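Local coordinates for protein (endonuclease) (Salmonella typhimurium, PDB 1BYR) that is an endonuclease of the PLD-like family, a mixed beta sheet flanked by helices, present as two copies in the assembly, at residues Ile23-Lys27 with Ala49-Val54; Thr104-Phe110 with Glu122-Trp128; Val59-Arg63 with Phe90-His94. All coordinates share one frame; numbering follows the deposited sequence.

In the fold
From the N terminus, interaction 1 comes first: it brings the end of helix 14-25 to the end of helix 40-51 and closes a loop that holds strand 29-34 and most of helix 40-51. Interaction 3 follows, tying the end of strand 55-61 to loop residues 90-94 and closing a loop that contains helix 68-79 and strand 84-87. Interaction 2 is last, pairing strand 104-108 with strand 122-128 around helix 114-118. The three loops run in series, with none enclosing or crossing another. Interactions 1 and 2 touch where Ser-25 OG packs 3.4 Å from Trp-128 CZ3. Interactions 2 and 3 stay about 6 Å apart at their nearest atoms, but both reach the second subunit.

Interaction 1: residues Ile23-Lys27 with Ala49-Val54; sequences IDSAK and AKKRGV
Two helix C-terminal ends meet here. Arg-52, just ahead of the Schellman motif in which Gly-53 breaks off helix 40-51, reaches across to the last carbonyls of helix 14-25 and the turn beyond it. Its NH2 donates to Ala-26 O at 2.9 Å, with an N-H...O angle of 165°, meeting a lone pair in the carbonyl plane and lying with that oxygen in the guanidinium plane. NE makes a weak second bond to the same oxygen, so the edge between NE and NH2 closes on one acceptor. NH2 also makes a weak bond to Ile-23 O at 3.2 Å. The chain can turn this edge inward because it bends at chi3 (-50°). Asp-24 O lies over one face of the guanidinium and Ala-49 CA over the other, both offset toward the rim. Carbonyls at a helix C terminus carry partial negative charge, which would favour the cation here. On the NH1 side, water 1 links the arginine to the Asp-24 carboxylate, accepting from NH1 at 2.9 Å and donating to OD1.

Beside these bonds Val-54 CG2 presses on the same Ala-26 O (3.1 Å), and both methyls of the valine lie against Ala-26 CB, CG1 at 4.1 Å. Ile-23 CG2 approaches Ala-49 CB more loosely, and Ile-23, Ala-49 and Val-54 all rest on Ile-30 of strand 29-34. Helix 40-51 is the connection of the beta-alpha-beta crossover from that strand to strand 55-61. At the outer end, water 2 donates to Lys-27 O at 2.9 Å and to Arg-52 O at 3.2 Å.

Interaction 2: residues Thr104-Phe110 with Glu122-Trp128; sequences TVETGSF and ENAVVIW
Ser-109 OG is gripped from two directions. It donates to Glu-122 OE1 at 2.6 Å, on the anti lone pair of that oxygen, and it accepts the backbone N-H of Asn-123 at 3.2 Å. With chi1 at 74°, the hydroxyl lies between its own backbone N and carbonyl carbon, where it can serve both partners. Glu-122 OE1 is itself shared, since His-94 ND1 of the second subunit also bonds to it. One residue on, Asn-123 O receives Ser-109 N at 3.1 Å and, weakly, Phe-110 N, so a single carbonyl holds the chain as it leaves the strand.

From there the strands run antiparallel, as neighbours in the mixed sheet of the PLD-like domain, joined in the chain through helix 114-118. Val-105 with Ile-127 and Thr-107 with Val-125 are hydrogen-bonded pairs. Glu-106 with Val-126 and Gly-108 with Ala-124 are non-hydrogen-bonded pairs. The straightest link, Val-125 N to Thr-107 O, is 2.8 Å at 178°. On the face that also carries Val-105 and Ile-127, Thr-107 CG2 and Val-125 CG2 lie side by side at 3.7 Å. On the opposite face, the Glu-106 and Val-126 side chains cross at about a right angle, CG to CG2 3.9 Å. At the far end Thr-104 CG2 and Val-126 CG1 sit over the same face of the Trp-128 ring, toward its rim, and Thr-104 CG2 comes within 3.7 Å of CE3.

Trp-128 NE1 bonds Gln-6 of strand 4-10, which flanks strand 122-128, while strand 97-100 flanks strand 104-108. Helix 14-25 packs on Glu-106, Phe-110 and Val-126; helix 131-146 packs on Val-105 and Ile-127.

Interaction 3: residues Val59-Arg63 with Phe90-His94; sequences VIDER and FPIQH
Asp-61 OD1 takes the backbone N-H of Gln-93 in a bond of 2.8 Å that is nearly straight, 177° at the hydrogen, although the donor comes from above the carboxylate plane, 44° out of it. The aspartate's CG stands anti to the backbone N (chi1 -180°), which puts OD1 in front of Gln-93 N. Asp-61 CB packs against Gln-93 CB at 3.9 Å. Water 3 extends the link, donating to Asp-61 OD2 at 2.7 Å and to Pro-91 O at 2.9 Å. Arg-63 leans over the same corner: the water lies over a face of its guanidinium, and Pro-91 O stands at its edge, close to NH1.

Gln-93 is the centre of an inverse gamma turn, and its side chain runs extended beyond CG back along the strand. Its OE1 ends 3.2 Å from Val-59 O, a pair of acceptors with no bond between them; the amide is fixed by its NE2, which bonds Asp-87 OD2.

Farther out, Gly-64 N bonds Asp-61 OD2 and Asn-65 ND2 bonds Asp-61 O, so the turn after strand 55-61 helps set the aspartate. Tyr-35 packs on both Asp-61 and Ile-92. Pro-91 and Ile-92 also meet Asn-120 of the second subunit, and the segment ends on His-94, the first residue of the HxKxxxxD motif of the PLD family, whose lysine is Lys-96.

The carboxylate thus collects two backbone N-H groups and a water, surroundings consistent with a negatively charged Asp-61. Arg-63 reaches these surroundings through the corner of Pro-91 O and water 3, and any effect on that charge would probably be slight.

Interaction 1: residues Ile23-Lys27 with Ala49-Val54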
loop_
_atom_site.group_PDB
_atom_site.type_symbol
_atom_site.label_atom_id
_atom_site.label_comp_id
_atom_site.label_asym_id
_atom_site.label_seq_id
_atom_site.Cartn_x
_atom_site.Cartn_y
_atom_site.Cartn_z
ATOM N N ILE A 23 15.926 -2.533 -2.428
ATOM C CA ILE A 23 16.839 -2.759 -1.322
ATOM C C ILE A 23 18.261 -2.949 -1.852
ATOM O O ILE A 23 19.212 -2.376 -1.335
ATOM C CB ILE A 23 16.394 -3.977 -0.484
ATOM C CG1 ILE A 23 15.046 -3.656 0.169
ATOM C CG2 ILE A 23 17.456 -4.317 0.588
ATOM C CD1 ILE A 23 14.277 -4.892 0.620
ATOM N N ASP A 24 18.381 -3.724 -2.921
ATOM C CA ASP A 24 19.667 -3.991 -3.551
ATOM C C ASP A 24 20.332 -2.742 -4.125
ATOM O O ASP A 24 21.541 -2.719 -4.353
ATOM C CB ASP A 24 19.492 -4.996 -4.683
ATOM C CG ASP A 24 19.309 -6.412 -4.188
ATOM O OD1 ASP A 24 19.555 -6.681 -2.985
ATOM O OD2 ASP A 24 18.916 -7.258 -5.015
ATOM N N SER A 25 19.532 -1.712 -4.374
ATOM C CA SER A 25 20.045 -0.466 -4.949
ATOM C C SER A 25 20.618 0.517 -3.938
ATOM O O SER A 25 21.343 1.437 -4.310
ATOM C CB SER A 25 18.942 0.250 -5.728
ATOM O OG SER A 25 18.223 1.145 -4.880
ATOM N N ALA A 26 20.279 0.339 -2.670
ATOM C CA ALA A 26 20.740 1.254 -1.631
ATOM C C ALA A 26 22.260 1.323 -1.509
ATOM O O ALA A 26 22.940 0.305 -1.317
ATOM C CB ALA A 26 20.135 0.872 -0.288
ATOM N N LYS A 27 22.784 2.540 -1.618
ATOM C CA LYS A 27 24.225 2.768 -1.502
ATOM C C LYS A 27 24.566 3.453 -0.184
ATOM O O LYS A 27 25.684 3.353 0.292
ATOM C CB LYS A 27 24.729 3.639 -2.657
ATOM C CG LYS A 27 24.304 3.170 -4.045
ATOM C CD LYS A 27 24.988 1.875 -4.439
ATOM C CE LYS A 27 24.893 1.637 -5.953
ATOM N NZ LYS A 27 23.493 1.660 -6.496
ATOM N N ALA A 49 22.511 -5.520 2.524
ATOM C CA ALA A 49 22.674 -4.076 2.383
ATOM C C ALA A 49 23.576 -3.567 3.507
ATOM O O ALA A 49 24.515 -2.806 3.273
ATOM C CB ALA A 49 21.316 -3.378 2.448
ATOM N N LYS A 50 23.285 -3.982 4.730
ATOM C CA LYS A 50 24.099 -3.584 5.882
ATOM C C LYS A 50 25.576 -3.950 5.645
ATOM O O LYS A 50 26.470 -3.129 5.837
ATOM C CB LYS A 50 23.584 -4.289 7.144
ATOM C CG LYS A 50 24.399 -4.015 8.399
ATOM C CD LYS A 50 23.975 -2.711 9.050
ATOM C CE LYS A 50 24.824 -2.417 10.276
ATOM N NZ LYS A 50 26.112 -3.165 10.217
ATOM N N LYS A 51 25.817 -5.180 5.210
ATOM C CA LYS A 51 27.168 -5.656 4.927
ATOM C C LYS A 51 27.844 -4.778 3.879
ATOM O O LYS A 51 29.059 -4.613 3.879
ATOM C CB LYS A 51 27.125 -7.112 4.446
ATOM C CG LYS A 51 26.784 -8.101 5.540
ATOM C CD LYS A 51 26.847 -9.532 5.019
ATOM C CE LYS A 51 26.573 -10.547 6.130
ATOM N NZ LYS A 51 25.997 -11.841 5.626
ATOM N N ARG A 52 27.050 -4.205 2.989
ATOM C CA ARG A 52 27.571 -3.309 1.962
ATOM C C ARG A 52 27.947 -1.964 2.594
ATOM O O ARG A 52 28.545 -1.123 1.943
ATOM C CB ARG A 52 26.504 -3.043 0.885
ATOM C CG ARG A 52 26.468 -4.033 -0.253
ATOM C CD ARG A 52 25.914 -3.389 -1.522
ATOM N NE ARG A 52 24.653 -2.677 -1.318
ATOM C CZ ARG A 52 23.472 -3.273 -1.171
ATOM N NH1 ARG A 52 23.384 -4.600 -1.199
ATOM N NH2 ARG A 52 22.372 -2.544 -1.026
ATOM N N GLY A 53 27.578 -1.763 3.855
ATOM C CA GLY A 53 27.864 -0.499 4.508
ATOM C C GLY A 53 26.650 0.420 4.595
ATOM O O GLY A 53 26.720 1.510 5.170
ATOM N N VAL A 54 25.517 -0.013 4.046
ATOM C CA VAL A 54 24.312 0.813 4.070
ATOM C C VAL A 54 23.751 1.015 5.475
ATOM O O VAL A 54 23.684 0.077 6.271
ATOM C CB VAL A 54 23.207 0.209 3.180
ATOM C CG1 VAL A 54 21.907 0.995 3.353
ATOM C CG2 VAL A 54 23.655 0.216 1.717
HETATM O O HOH W 1 20.722 -5.534 -0.714
HETATM O O HOH W 2 27.002 0.813 -0.017
#

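Interaction 2: residues Thr104-Phe110 with Glu122-Trp128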
loop_
_atom_site.group_PDB
_atom_site.type_symbol
_atom_site.label_atom_id
_atom_site.label_comp_id
_atom_site.label_asym_id
_atom_site.label_seq_id
_atom_site.Cartn_x
_atom_site.Cartn_y
_atom_site.Cartn_z
ATOM N N THR A 104 14.482 7.856 -2.694
ATOM C CA THR A 104 13.618 6.868 -3.329
ATOM C C THR A 104 12.645 6.249 -2.338
ATOM O O THR A 104 12.990 6.017 -1.179
ATOM C CB THR A 104 14.464 5.774 -4.010
ATOM O OG1 THR A 104 15.003 6.309 -5.230
ATOM C CG2 THR A 104 13.629 4.540 -4.321
ATOM N N VAL A 105 11.415 5.989 -2.782
ATOM C CA VAL A 105 10.394 5.423 -1.904
ATOM C C VAL A 105 9.651 4.242 -2.512
ATOM O O VAL A 105 9.086 4.345 -3.604
ATOM C CB VAL A 105 9.301 6.506 -1.521
ATOM C CG1 VAL A 105 8.205 5.872 -0.618
ATOM C CG2 VAL A 105 9.948 7.704 -0.826
ATOM N N GLU A 106 9.667 3.115 -1.812
ATOM C CA GLU A 106 8.924 1.947 -2.255
ATOM C C GLU A 106 7.694 1.959 -1.358
ATOM O O GLU A 106 7.812 2.253 -0.165
ATOM C CB GLU A 106 9.713 0.650 -1.981
ATOM C CG GLU A 106 8.992 -0.644 -2.390
ATOM C CD GLU A 106 8.005 -1.142 -1.345
ATOM O OE1 GLU A 106 8.237 -0.915 -0.142
ATOM O OE2 GLU A 106 6.988 -1.762 -1.731
ATOM N N THR A 107 6.518 1.677 -1.917
ATOM C CA THR A 107 5.300 1.622 -1.111
ATOM C C THR A 107 4.239 0.874 -1.892
ATOM O O THR A 107 4.491 0.444 -3.018
ATOM C CB THR A 107 4.778 3.018 -0.704
ATOM O OG1 THR A 107 3.746 2.852 0.275
ATOM C CG2 THR A 107 4.207 3.771 -1.916
ATOM N N GLY A 108 3.060 0.689 -1.299
ATOM C CA GLY A 108 1.998 -0.043 -1.970
ATOM C C GLY A 108 1.245 -0.926 -0.989
ATOM O O GLY A 108 1.226 -0.649 0.203
ATOM N N SER A 109 0.608 -1.988 -1.479
ATOM C CA SER A 109 -0.130 -2.877 -0.587
ATOM C C SER A 109 0.759 -3.993 -0.043
ATOM O O SER A 109 0.495 -4.548 1.023
ATOM C CB SER A 109 -1.318 -3.511 -1.317
ATOM O OG SER A 109 -0.902 -4.519 -2.226
ATOM N N PHE A 110 1.809 -4.301 -0.797
ATOM C CA PHE A 110 2.761 -5.379 -0.501
ATOM C C PHE A 110 3.377 -5.438 0.912
ATOM O O PHE A 110 4.183 -4.572 1.290
ATOM C CB PHE A 110 3.869 -5.327 -1.574
ATOM C CG PHE A 110 4.893 -6.449 -1.496
ATOM C CD1 PHE A 110 6.035 -6.322 -0.710
ATOM C CD2 PHE A 110 4.771 -7.574 -2.295
ATOM C CE1 PHE A 110 7.036 -7.303 -0.735
ATOM C CE2 PHE A 110 5.778 -8.558 -2.319
ATOM C CZ PHE A 110 6.899 -8.417 -1.546
ATOM N N GLU A 122 -1.302 -8.172 -5.068
ATOM C CA GLU A 122 -0.689 -6.991 -4.467
ATOM C C GLU A 122 -0.062 -6.152 -5.548
ATOM O O GLU A 122 0.074 -6.573 -6.690
ATOM C CB GLU A 122 0.464 -7.356 -3.506
ATOM C CG GLU A 122 0.226 -8.494 -2.557
ATOM C CD GLU A 122 -0.328 -8.039 -1.236
ATOM O OE1 GLU A 122 -0.663 -6.847 -1.108
ATOM O OE2 GLU A 122 -0.427 -8.881 -0.324
ATOM N N ASN A 123 0.332 -4.945 -5.161
ATOM C CA ASN A 123 1.046 -4.059 -6.057
ATOM C C ASN A 123 2.110 -3.389 -5.206
ATOM O O ASN A 123 1.898 -3.113 -4.022
ATOM C CB ASN A 123 0.118 -3.000 -6.674
ATOM C CG ASN A 123 -0.348 -1.965 -5.668
ATOM O OD1 ASN A 123 -1.313 -2.185 -4.938
ATOM N ND2 ASN A 123 0.337 -0.842 -5.613
ATOM N N ALA A 124 3.286 -3.180 -5.791
ATOM C CA ALA A 124 4.358 -2.472 -5.123
ATOM C C ALA A 124 4.873 -1.477 -6.133
ATOM O O ALA A 124 5.027 -1.812 -7.312
ATOM C CB ALA A 124 5.507 -3.446 -4.708
ATOM N N VAL A 125 5.108 -0.243 -5.691
ATOM C CA VAL A 125 5.654 0.762 -6.580
ATOM C C VAL A 125 6.940 1.313 -5.990
ATOM O O VAL A 125 7.108 1.375 -4.764
ATOM C CB VAL A 125 4.667 1.944 -6.803
ATOM C CG1 VAL A 125 3.399 1.435 -7.464
ATOM C CG2 VAL A 125 4.356 2.630 -5.481
ATOM N N VAL A 126 7.876 1.662 -6.870
ATOM C CA VAL A 126 9.116 2.270 -6.432
ATOM C C VAL A 126 9.217 3.601 -7.148
ATOM O O VAL A 126 9.301 3.650 -8.371
ATOM C CB VAL A 126 10.355 1.397 -6.751
ATOM C CG1 VAL A 126 11.617 2.145 -6.339
ATOM C CG2 VAL A 126 10.276 0.065 -5.989
ATOM N N ILE A 127 9.146 4.681 -6.371
ATOM C CA ILE A 127 9.223 6.039 -6.901
ATOM C C ILE A 127 10.659 6.501 -6.727
ATOM O O ILE A 127 11.084 6.848 -5.623
ATOM C CB ILE A 127 8.263 6.998 -6.130
ATOM C CG1 ILE A 127 6.843 6.420 -6.131
ATOM C CG2 ILE A 127 8.264 8.382 -6.780
ATOM C CD1 ILE A 127 5.932 6.998 -5.058
ATOM N N TRP A 128 11.406 6.479 -7.826
ATOM C CA TRP A 128 12.814 6.853 -7.824
ATOM C C TRP A 128 13.134 8.330 -7.983
ATOM O O TRP A 128 12.499 9.046 -8.759
ATOM C CB TRP A 128 13.554 6.140 -8.956
ATOM C CG TRP A 128 13.468 4.658 -8.951
ATOM C CD1 TRP A 128 12.573 3.880 -9.635
ATOM C CD2 TRP A 128 14.369 3.754 -8.303
ATOM N NE1 TRP A 128 12.866 2.551 -9.454
ATOM C CE2 TRP A 128 13.963 2.448 -8.641
ATOM C CE3 TRP A 128 15.481 3.929 -7.472
ATOM C CZ2 TRP A 128 14.632 1.312 -8.171
ATOM C CZ3 TRP A 128 16.141 2.801 -7.007
ATOM C CH2 TRP A 128 15.719 1.512 -7.364
#

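Interaction 3: residues Val59-Arg63 with Phe90-His94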
loop_
_atom_site.group_PDB
_atom_site.type_symbol
_atom_site.label_atom_id
_atom_site.label_comp_id
_atom_site.label_asym_id
_atom_site.label_seq_id
_atom_site.Cartn_x
_atom_site.Cartn_y
_atom_site.Cartn_z
ATOM N N VAL A 59 11.447 0.116 11.647
ATOM C CA VAL A 59 10.427 0.199 12.696
ATOM C C VAL A 59 9.241 -0.601 12.204
ATOM O O VAL A 59 8.730 -0.354 11.109
ATOM C CB VAL A 59 9.952 1.643 12.971
ATOM C CG1 VAL A 59 10.979 2.351 13.809
ATOM C CG2 VAL A 59 9.698 2.376 11.672
ATOM N N ILE A 60 8.821 -1.581 12.997
ATOM C CA ILE A 60 7.703 -2.426 12.609
ATOM C C ILE A 60 6.581 -2.430 13.634
ATOM O O ILE A 60 6.770 -2.035 14.782
ATOM C CB ILE A 60 8.180 -3.876 12.399
ATOM C CG1 ILE A 60 8.508 -4.525 13.749
ATOM C CG2 ILE A 60 9.419 -3.874 11.518
ATOM C CD1 ILE A 60 9.114 -5.941 13.636
ATOM N N ASP A 61 5.400 -2.862 13.202
ATOM C CA ASP A 61 4.247 -2.957 14.076
ATOM C C ASP A 61 4.528 -4.005 15.146
ATOM O O ASP A 61 5.027 -5.094 14.837
ATOM C CB ASP A 61 3.009 -3.384 13.277
ATOM C CG ASP A 61 1.793 -3.492 14.147
ATOM O OD1 ASP A 61 1.301 -2.440 14.590
ATOM O OD2 ASP A 61 1.339 -4.625 14.386
ATOM N N GLU A 62 4.188 -3.687 16.390
ATOM C CA GLU A 62 4.435 -4.607 17.499
ATOM C C GLU A 62 3.455 -5.761 17.643
ATOM O O GLU A 62 3.860 -6.928 17.639
ATOM C CB GLU A 62 4.484 -3.832 18.815
ATOM C CG GLU A 62 5.023 -4.635 19.978
ATOM C CD GLU A 62 5.228 -3.789 21.217
ATOM O OE1 GLU A 62 5.875 -2.718 21.118
ATOM O OE2 GLU A 62 4.731 -4.197 22.289
ATOM N N ARG A 63 2.165 -5.456 17.764
ATOM C CA ARG A 63 1.156 -6.507 17.942
ATOM C C ARG A 63 1.072 -7.554 16.850
ATOM O O ARG A 63 0.759 -8.711 17.128
ATOM C CB ARG A 63 -0.227 -5.888 18.124
ATOM C CG ARG A 63 -0.342 -4.924 19.282
ATOM C CD ARG A 63 -1.802 -4.513 19.426
ATOM N NE ARG A 63 -2.680 -5.537 18.868
ATOM C CZ ARG A 63 -3.564 -5.331 17.899
ATOM N NH1 ARG A 63 -3.700 -4.130 17.370
ATOM N NH2 ARG A 63 -4.314 -6.335 17.462
ATOM N N PHE A 90 0.041 2.622 17.815
ATOM C CA PHE A 90 -1.071 2.682 16.879
ATOM C C PHE A 90 -1.803 1.336 16.876
ATOM O O PHE A 90 -1.170 0.281 17.015
ATOM C CB PHE A 90 -0.555 2.990 15.462
ATOM C CG PHE A 90 0.206 4.298 15.343
ATOM C CD1 PHE A 90 1.583 4.345 15.550
ATOM C CD2 PHE A 90 -0.453 5.472 14.995
ATOM C CE1 PHE A 90 2.290 5.530 15.413
ATOM C CE2 PHE A 90 0.253 6.658 14.858
ATOM C CZ PHE A 90 1.635 6.682 15.068
ATOM N N PRO A 91 -3.149 1.342 16.770
ATOM C CA PRO A 91 -3.779 0.021 16.759
ATOM C C PRO A 91 -3.009 -0.874 15.782
ATOM O O PRO A 91 -2.788 -2.056 16.046
ATOM C CB PRO A 91 -5.216 0.317 16.318
ATOM C CG PRO A 91 -5.471 1.683 16.847
ATOM C CD PRO A 91 -4.146 2.425 16.714
ATOM N N ILE A 92 -2.616 -0.300 14.647
ATOM C CA ILE A 92 -1.815 -1.011 13.644
ATOM C C ILE A 92 -0.860 -0.051 12.917
ATOM O O ILE A 92 -1.305 0.959 12.371
ATOM C CB ILE A 92 -2.689 -1.685 12.532
ATOM C CG1 ILE A 92 -3.753 -2.603 13.140
ATOM C CG2 ILE A 92 -1.787 -2.511 11.592
ATOM C CD1 ILE A 92 -4.471 -3.421 12.096
ATOM N N GLN A 93 0.451 -0.319 12.959
ATOM C CA GLN A 93 1.411 0.493 12.202
ATOM C C GLN A 93 1.360 -0.271 10.891
ATOM O O GLN A 93 2.133 -1.205 10.660
ATOM C CB GLN A 93 2.829 0.432 12.782
ATOM C CG GLN A 93 3.666 1.645 12.410
ATOM C CD GLN A 93 5.161 1.388 12.489
ATOM O OE1 GLN A 93 5.744 0.762 11.621
ATOM N NE2 GLN A 93 5.771 1.876 13.540
ATOM N N HIS A 94 0.419 0.124 10.045
ATOM C CA HIS A 94 0.144 -0.552 8.775
ATOM C C HIS A 94 1.003 -0.274 7.534
ATOM O O HIS A 94 0.852 -0.966 6.521
ATOM C CB HIS A 94 -1.344 -0.331 8.441
ATOM C CG HIS A 94 -1.942 -1.370 7.545
ATOM N ND1 HIS A 94 -2.432 -1.081 6.297
ATOM C CD2 HIS A 94 -2.103 -2.707 7.717
ATOM C CE1 HIS A 94 -2.898 -2.186 5.732
ATOM N NE2 HIS A 94 -2.700 -3.186 6.574
HETATM O O HOH W 3 -1.205 -4.391 15.234
#